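Local coordinates for protein-tyrosine-phosphatase PTP1 (Arabidopsis thaliana, PDB 6KRW) that dephosphorylates phosphotyrosine on proteins such as the MAP kinase MPK6, modulating plant defence responses, at residues 118-123 against 130-135; 134-139 against 144-149; 149-154 against 198-203. One frame throughout, in Å; residues are numbered along the deposited sequence.

The three contacts follow one another along the chain around strand 131-134. Contact 1 sets helix 117-126 on this strand. Contact 2 closes the loop that leaves its end, and shares Met134 and Leu135 with contact 1. Contact 3 takes the same loop onward from Asp149 to strand 194-200, a neighbour of 131-134 in the sheet. Phe120 packs on Tyr150, and Met134 on Phe151, so all three share one interior. Contact 2 reaches the active site: the nearest side-chain atoms of Lys146 lie about 3 Å from Asp206, a probable substrate-binding residue, and about 4 Å from a bound citrate. Ile132 and Tyr150 lie farther back, their nearest side-chain atoms about 10 Å from those of Cys237.

Contact 1 (118-123 against 130-135); sequences EDFWEM and PIIVML
Phe120 and Trp121 both meet the end of one side chain, Ile132, and the contact between helix and strand rests on these three residues. They are buried, and nothing polar joins the two segments. The backbones stay well apart: Trp121 CA and Ile132 CA are 10.9 Å from each other. The side chains bridge that distance.

Phe120 comes first. With CG anti to the backbone N (chi1 176°), its ring is carried out from the helix toward the strand. It runs head-on at Ile132. The methyl CD1 of Ile132 sits at the edge of the ring, close to its plane, with Phe120 CZ 3.7 Å from Ile132 CD1. CE2 lies next to CZ and touches the same methyl.

Trp121 follows. Its side chain crosses that of Ile132 at about a right angle and leans its six-membered ring on the same methyl. Trp121 CH2 is 3.8 Å from Ile132 CD1, and the approach to the ring is oblique. Phe120 also packs on the indole: Phe120 CD2 stands 3.9 Å above the plane of the Trp121 ring, over its centre. Ile132 CD1 is thus held by two rings that already brace each other. The isoleucine is extended at chi2 (165°), which puts this methyl at the far end of the chain, pointing into the pair.

The indole NE1 is bonded to Tyr150 O, in the loop that also packs a ring on Phe120. Helix 117-126 lies over one face of the mixed sheet, where it meets Ile132 of strand 131-134 and, through Trp121, Ile163 and Leu165 of strand 163-172. Strand 131-134 itself runs between its parallel neighbours 233-236 and 194-200.

Contact 2 (134-139 against 144-149); sequences MLTRLV and TVKCGD
Leu138 and Cys147 form the tight centre of this contact. Leu138 O takes two backbone donors. Lys146 N is modelled only 2.5 Å from Leu138 O, so the exact length is doubtful. The second bond is longer: Cys147 N lies 3.3 Å from Leu138 O, tilted 26° from the carbonyl plane. The side chain of Leu138 turns back along the other segment, its CD2 close to Cys147 O and its CD1 on Asp149 CB.

Thr136 and Lys146 cross obliquely, with Thr136 OG1 3.6 Å from Lys146 CB. The same OG1, anti to the backbone N (chi1 -176°), donates to Arg137 O at 2.7 Å, in the carbonyl plane and on a lone pair. Thr136 CG2 rests 4.0 Å from Cys147 CB. Replacing Thr136 by a glycine removes both branches, and would probably leave Arg137 O without this donor and open a gap beside Cys147. Deeper still, Met134 CE meets Cys147 SG at 3.9 Å.

The outer side is more exposed. Val139 and Val145 make a single beta bridge, and Val139 CG1 touches the carbonyl oxygen of Thr144, a poorly ordered residue.

Lys146 CB also packs 3.5 Å from Arg137 O. The chain then bends at chi2 and carries NZ away to salt bridges with Asp140 and Asp206. A lysine followed by cysteine, facing the aspartate of the WPD loop, is characteristic of the E-loop in classical tyrosine phosphatases.

Contact 3 (149-154 against 198-203); sequences DYFQDE and HIQYPE
Tyr150 and Phe151 approach the imidazole of His198 in two different ways, one at its edge and one over its face. Tyr150 comes from the opposite direction to His198, and its hydroxyl meets the edge of the imidazole at NE2. His198 NE2 donates to Tyr150 OH at 2.8 Å, in the plane of the imidazole, with an N-H...O angle of 149°. The two rings are steeply inclined.

Phe151 instead lays a face over the histidine. His198 CE1 stands 3.7 Å above the Phe151 ring, over its centre, and the planes are 32° apart, an oblique pairing. Phe151 CG lies between the backbone N and the carbonyl carbon (chi1 56°), which brings its edge over the face of the Tyr150 ring. Phe151 CD1 is 3.5 Å above that ring, over its centre. The three rings thus form one aromatic cluster. Gln200 only packs here, its amide crossing the Phe151 ring at about a right angle; its OE1 is hydrogen-bonded to Arg180.

An Asx turn fixes the backbone of the loop. Asp149 OD1 accepts from Phe151 N at 3.1 Å and from Gln152 N at 2.9 Å, and lies across the face of Phe151 turned from His198.

Tyr150 OH is also bonded to His236, just before the nucleophile Cys237. This is consistent with a second shell behind the phosphate-binding loop, whose HCX5R signature marks protein tyrosine phosphatases.

Contact 1 (118-123 against 130-135)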
# COMPACT_ATOMS: atom_id res chain seq x y z
N GLU A 118 -7.47 16.66 5.31
CA GLU A 118 -8.08 17.26 4.10
C GLU A 118 -7.17 16.97 2.90
O GLU A 118 -7.70 16.60 1.84
CB GLU A 118 -8.30 18.77 4.25
CG GLU A 118 -9.06 19.35 3.07
CD GLU A 118 -9.34 20.84 3.16
OE1 GLU A 118 -9.81 21.41 2.15
OE2 GLU A 118 -9.07 21.43 4.22
N ASP A 119 -5.87 17.10 3.08
CA ASP A 119 -4.89 16.77 2.00
C ASP A 119 -5.09 15.33 1.52
O ASP A 119 -5.13 15.07 0.29
CB ASP A 119 -3.45 16.96 2.48
CG ASP A 119 -3.07 18.41 2.76
OD1 ASP A 119 -3.79 19.33 2.28
OD2 ASP A 119 -2.07 18.61 3.49
N PHE A 120 -5.23 14.41 2.46
CA PHE A 120 -5.44 12.98 2.12
C PHE A 120 -6.71 12.80 1.29
O PHE A 120 -6.67 12.13 0.24
CB PHE A 120 -5.47 12.13 3.38
CG PHE A 120 -5.78 10.68 3.11
CD1 PHE A 120 -4.77 9.79 2.77
CD2 PHE A 120 -7.09 10.21 3.21
CE1 PHE A 120 -5.07 8.46 2.51
CE2 PHE A 120 -7.38 8.89 2.93
CZ PHE A 120 -6.37 8.00 2.62
N TRP A 121 -7.85 13.32 1.76
CA TRP A 121 -9.10 13.10 1.01
C TRP A 121 -9.07 13.84 -0.31
O TRP A 121 -9.66 13.31 -1.27
CB TRP A 121 -10.30 13.46 1.88
CG TRP A 121 -10.55 12.40 2.92
CD1 TRP A 121 -10.45 12.53 4.27
CD2 TRP A 121 -10.93 11.05 2.66
NE1 TRP A 121 -10.76 11.34 4.88
CE2 TRP A 121 -11.06 10.41 3.92
CE3 TRP A 121 -11.17 10.31 1.49
CZ2 TRP A 121 -11.42 9.07 4.03
CZ3 TRP A 121 -11.53 8.98 1.60
CH2 TRP A 121 -11.64 8.37 2.86
N GLU A 122 -8.41 15.00 -0.37
CA GLU A 122 -8.27 15.73 -1.65
C GLU A 122 -7.49 14.84 -2.62
O GLU A 122 -7.89 14.73 -3.79
CB GLU A 122 -7.57 17.05 -1.43
CG GLU A 122 -7.50 17.88 -2.69
CD GLU A 122 -8.78 18.54 -3.12
OE1 GLU A 122 -9.59 18.85 -2.26
OE2 GLU A 122 -8.94 18.81 -4.34
N MET A 123 -6.44 14.18 -2.13
CA MET A 123 -5.65 13.24 -2.98
C MET A 123 -6.56 12.10 -3.47
O MET A 123 -6.53 11.73 -4.64
CB MET A 123 -4.47 12.68 -2.20
CG MET A 123 -3.68 11.68 -3.00
SD MET A 123 -2.21 11.08 -2.11
CE MET A 123 -2.98 10.10 -0.81
N PRO A 130 -9.99 3.96 -5.91
CA PRO A 130 -11.17 3.18 -5.54
C PRO A 130 -11.07 2.44 -4.19
O PRO A 130 -12.12 2.02 -3.66
CB PRO A 130 -11.27 2.18 -6.70
CG PRO A 130 -9.84 1.98 -7.13
CD PRO A 130 -9.25 3.37 -7.04
N ILE A 131 -9.85 2.29 -3.68
CA ILE A 131 -9.54 1.40 -2.52
C ILE A 131 -8.57 2.14 -1.62
O ILE A 131 -7.59 2.69 -2.13
CB ILE A 131 -8.92 0.07 -2.98
CG1 ILE A 131 -9.84 -0.69 -3.94
CG2 ILE A 131 -8.48 -0.79 -1.79
CD1 ILE A 131 -11.09 -1.19 -3.36
N ILE A 132 -8.74 2.01 -0.32
CA ILE A 132 -7.75 2.30 0.72
C ILE A 132 -7.48 1.03 1.52
O ILE A 132 -8.43 0.47 2.07
CB ILE A 132 -8.18 3.44 1.63
CG1 ILE A 132 -8.42 4.73 0.85
CG2 ILE A 132 -7.19 3.63 2.74
CD1 ILE A 132 -9.20 5.78 1.64
N VAL A 133 -6.24 0.62 1.58
CA VAL A 133 -5.73 -0.48 2.41
C VAL A 133 -5.01 0.13 3.58
O VAL A 133 -3.95 0.79 3.40
CB VAL A 133 -4.87 -1.48 1.64
CG1 VAL A 133 -4.36 -2.58 2.53
CG2 VAL A 133 -5.60 -2.02 0.42
N MET A 134 -5.55 -0.10 4.77
CA MET A 134 -4.99 0.44 6.02
C MET A 134 -4.43 -0.71 6.85
O MET A 134 -5.24 -1.58 7.26
CB MET A 134 -6.09 1.15 6.79
CG MET A 134 -5.63 1.71 8.09
SD MET A 134 -6.91 2.69 8.83
CE MET A 134 -6.01 3.23 10.27
N LEU A 135 -3.14 -0.73 7.17
CA LEU A 135 -2.44 -1.88 7.79
C LEU A 135 -1.95 -1.52 9.18
O LEU A 135 -0.97 -2.08 9.63
CB LEU A 135 -1.28 -2.29 6.88
CG LEU A 135 -1.70 -2.67 5.47
CD1 LEU A 135 -0.44 -2.81 4.58
CD2 LEU A 135 -2.53 -3.94 5.44

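Contact 2 (134-139 against 144-149)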
# COMPACT_ATOMS: atom_id res chain seq x y z
N MET A 134 -5.55 -0.10 4.77
CA MET A 134 -4.99 0.44 6.02
C MET A 134 -4.43 -0.71 6.85
O MET A 134 -5.24 -1.58 7.26
CB MET A 134 -6.09 1.15 6.79
CG MET A 134 -5.63 1.71 8.09
SD MET A 134 -6.91 2.69 8.83
CE MET A 134 -6.01 3.23 10.27
N LEU A 135 -3.14 -0.73 7.17
CA LEU A 135 -2.44 -1.88 7.79
C LEU A 135 -1.95 -1.52 9.18
O LEU A 135 -0.97 -2.08 9.63
CB LEU A 135 -1.28 -2.29 6.88
CG LEU A 135 -1.70 -2.67 5.47
CD1 LEU A 135 -0.44 -2.81 4.58
CD2 LEU A 135 -2.53 -3.94 5.44
N THR A 136 -2.66 -0.64 9.88
CA THR A 136 -2.23 -0.24 11.23
C THR A 136 -3.48 0.01 12.09
O THR A 136 -4.50 0.30 11.51
CB THR A 136 -1.39 1.04 11.19
OG1 THR A 136 -0.87 1.44 12.46
CG2 THR A 136 -2.12 2.21 10.58
N ARG A 137 -3.24 -0.04 13.38
CA ARG A 137 -4.15 0.56 14.38
C ARG A 137 -3.88 2.06 14.44
O ARG A 137 -2.78 2.49 14.04
CB ARG A 137 -3.93 -0.06 15.77
CG ARG A 137 -4.21 -1.55 15.82
CD ARG A 137 -3.98 -2.05 17.25
NE ARG A 137 -4.24 -3.46 17.37
CZ ARG A 137 -4.27 -4.10 18.56
NH1 ARG A 137 -3.89 -3.46 19.66
NH2 ARG A 137 -4.58 -5.38 18.63
N LEU A 138 -4.85 2.81 14.95
CA LEU A 138 -4.61 4.24 15.24
C LEU A 138 -3.52 4.38 16.31
O LEU A 138 -2.73 5.31 16.25
CB LEU A 138 -5.93 4.91 15.65
CG LEU A 138 -7.05 4.88 14.60
CD1 LEU A 138 -8.34 5.45 15.16
CD2 LEU A 138 -6.65 5.61 13.32
N VAL A 139 -3.58 3.56 17.39
CA VAL A 139 -2.62 3.68 18.53
C VAL A 139 -2.07 2.29 18.86
O VAL A 139 -2.85 1.35 18.86
CB VAL A 139 -3.28 4.29 19.77
CG1 VAL A 139 -2.26 4.57 20.88
CG2 VAL A 139 -4.07 5.55 19.40
N THR A 144 1.39 4.72 21.57
CA THR A 144 1.81 5.70 20.54
C THR A 144 0.73 5.82 19.46
O THR A 144 0.27 4.78 18.98
CB THR A 144 3.14 5.30 19.91
OG1 THR A 144 4.08 5.15 20.96
CG2 THR A 144 3.67 6.32 18.93
N VAL A 145 0.34 7.04 19.12
CA VAL A 145 -0.58 7.27 17.98
C VAL A 145 0.19 6.87 16.72
O VAL A 145 1.37 7.20 16.63
CB VAL A 145 -1.03 8.74 17.92
CG1 VAL A 145 0.16 9.68 17.87
CG2 VAL A 145 -1.96 8.99 16.74
N LYS A 146 -0.44 6.16 15.81
CA LYS A 146 0.30 5.71 14.60
C LYS A 146 -0.38 6.28 13.37
O LYS A 146 0.22 6.30 12.30
CB LYS A 146 0.23 4.19 14.46
CG LYS A 146 0.86 3.38 15.56
CD LYS A 146 2.32 3.56 15.72
CE LYS A 146 2.84 2.65 16.80
NZ LYS A 146 4.29 2.82 16.99
N CYS A 147 -1.61 6.68 13.48
CA CYS A 147 -2.46 7.14 12.36
C CYS A 147 -3.66 7.93 12.89
O CYS A 147 -4.21 7.54 13.89
CB CYS A 147 -2.94 5.98 11.53
SG CYS A 147 -3.93 6.47 10.09
N GLY A 148 -4.06 9.00 12.23
CA GLY A 148 -5.19 9.79 12.72
C GLY A 148 -6.50 9.21 12.24
O GLY A 148 -6.51 8.49 11.23
N ASP A 149 -7.59 9.46 12.97
CA ASP A 149 -8.92 8.97 12.54
C ASP A 149 -9.48 9.87 11.45
O ASP A 149 -10.03 10.93 11.74
CB ASP A 149 -9.88 8.88 13.74
CG ASP A 149 -11.26 8.36 13.38
OD1 ASP A 149 -11.55 8.21 12.18
OD2 ASP A 149 -12.07 8.17 14.33

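Contact 3 (149-154 against 198-203)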
# COMPACT_ATOMS: atom_id res chain seq x y z
N ASP A 149 -7.59 9.46 12.97
CA ASP A 149 -8.92 8.97 12.54
C ASP A 149 -9.48 9.87 11.45
O ASP A 149 -10.03 10.93 11.74
CB ASP A 149 -9.88 8.88 13.74
CG ASP A 149 -11.26 8.36 13.38
OD1 ASP A 149 -11.55 8.21 12.18
OD2 ASP A 149 -12.07 8.17 14.33
N TYR A 150 -9.28 9.48 10.20
CA TYR A 150 -9.75 10.25 9.04
C TYR A 150 -10.99 9.60 8.44
O TYR A 150 -11.42 10.09 7.41
CB TYR A 150 -8.61 10.33 8.01
CG TYR A 150 -8.17 9.01 7.41
CD1 TYR A 150 -8.80 8.48 6.30
CD2 TYR A 150 -7.18 8.24 8.01
CE1 TYR A 150 -8.46 7.24 5.80
CE2 TYR A 150 -6.83 6.99 7.53
CZ TYR A 150 -7.48 6.48 6.42
OH TYR A 150 -7.20 5.25 5.91
N PHE A 151 -11.62 8.62 9.11
CA PHE A 151 -12.67 7.86 8.39
C PHE A 151 -13.88 7.48 9.25
O PHE A 151 -14.91 7.13 8.65
CB PHE A 151 -12.07 6.61 7.74
CG PHE A 151 -11.36 5.71 8.72
CD1 PHE A 151 -10.00 5.87 8.94
CD2 PHE A 151 -12.02 4.70 9.39
CE1 PHE A 151 -9.31 5.06 9.83
CE2 PHE A 151 -11.33 3.88 10.27
CZ PHE A 151 -9.99 4.07 10.51
N GLN A 152 -13.82 7.53 10.57
CA GLN A 152 -14.98 7.10 11.38
C GLN A 152 -15.96 8.26 11.50
O GLN A 152 -15.53 9.38 11.75
CB GLN A 152 -14.49 6.61 12.74
CG GLN A 152 -13.65 5.35 12.66
CD GLN A 152 -13.41 4.74 14.02
OE1 GLN A 152 -13.97 3.70 14.37
NE2 GLN A 152 -12.59 5.41 14.82
N ASP A 153 -17.25 7.99 11.33
CA ASP A 153 -18.30 9.05 11.38
C ASP A 153 -19.42 8.62 12.34
O ASP A 153 -20.61 8.85 12.01
CB ASP A 153 -18.81 9.37 9.97
CG ASP A 153 -19.74 8.31 9.38
OD1 ASP A 153 -19.64 7.14 9.80
OD2 ASP A 153 -20.55 8.67 8.51
N GLU A 154 -19.06 8.06 13.49
CA GLU A 154 -20.08 7.59 14.46
C GLU A 154 -20.83 8.78 15.06
O GLU A 154 -22.01 8.62 15.37
CB GLU A 154 -19.44 6.71 15.54
CG GLU A 154 -18.50 5.67 14.95
CD GLU A 154 -18.78 4.24 15.40
OE1 GLU A 154 -18.32 3.31 14.70
OE2 GLU A 154 -19.46 4.07 16.42
N HIS A 198 -12.74 1.03 1.95
CA HIS A 198 -11.69 1.12 2.98
C HIS A 198 -11.56 -0.23 3.65
O HIS A 198 -12.56 -0.75 4.20
CB HIS A 198 -11.99 2.26 3.93
CG HIS A 198 -10.95 2.57 4.94
ND1 HIS A 198 -10.83 1.91 6.14
CD2 HIS A 198 -9.99 3.53 4.93
CE1 HIS A 198 -9.87 2.45 6.87
NE2 HIS A 198 -9.30 3.44 6.11
N ILE A 199 -10.36 -0.79 3.62
CA ILE A 199 -10.05 -2.10 4.23
C ILE A 199 -9.02 -1.88 5.33
O ILE A 199 -7.90 -1.47 5.02
CB ILE A 199 -9.57 -3.12 3.17
CG1 ILE A 199 -10.54 -3.23 2.00
CG2 ILE A 199 -9.31 -4.46 3.81
CD1 ILE A 199 -10.02 -4.10 0.86
N GLN A 200 -9.40 -2.16 6.57
CA GLN A 200 -8.48 -2.01 7.71
C GLN A 200 -8.12 -3.38 8.30
O GLN A 200 -9.05 -4.16 8.57
CB GLN A 200 -9.05 -1.10 8.79
CG GLN A 200 -8.07 -0.94 9.94
CD GLN A 200 -8.56 -0.13 11.10
OE1 GLN A 200 -9.75 0.15 11.24
NE2 GLN A 200 -7.63 0.21 11.98
N TYR A 201 -6.83 -3.60 8.55
CA TYR A 201 -6.26 -4.81 9.17
C TYR A 201 -5.51 -4.42 10.47
O TYR A 201 -4.40 -3.93 10.39
CB TYR A 201 -5.36 -5.54 8.18
CG TYR A 201 -4.76 -6.81 8.73
CD1 TYR A 201 -5.49 -7.64 9.57
CD2 TYR A 201 -3.49 -7.20 8.38
CE1 TYR A 201 -4.94 -8.82 10.07
CE2 TYR A 201 -2.93 -8.37 8.86
CZ TYR A 201 -3.66 -9.19 9.69
OH TYR A 201 -3.08 -10.33 10.15
N PRO A 202 -6.05 -4.56 11.76
CA PRO A 202 -5.38 -4.16 13.06
C PRO A 202 -4.44 -5.19 13.71
O PRO A 202 -3.86 -4.89 14.73
CB PRO A 202 -6.61 -3.91 13.95
CG PRO A 202 -7.59 -4.97 13.48
CD PRO A 202 -7.42 -5.03 11.98
N GLU A 203 -4.14 -6.28 12.99
CA GLU A 203 -3.33 -7.32 13.67
C GLU A 203 -1.99 -7.48 12.96
O GLU A 203 -1.43 -8.57 12.93
CB GLU A 203 -4.10 -8.62 13.77
CG GLU A 203 -5.29 -8.51 14.73
CD GLU A 203 -4.98 -7.88 16.09
OE1 GLU A 203 -5.75 -6.97 16.50
OE2 GLU A 203 -4.00 -8.28 16.76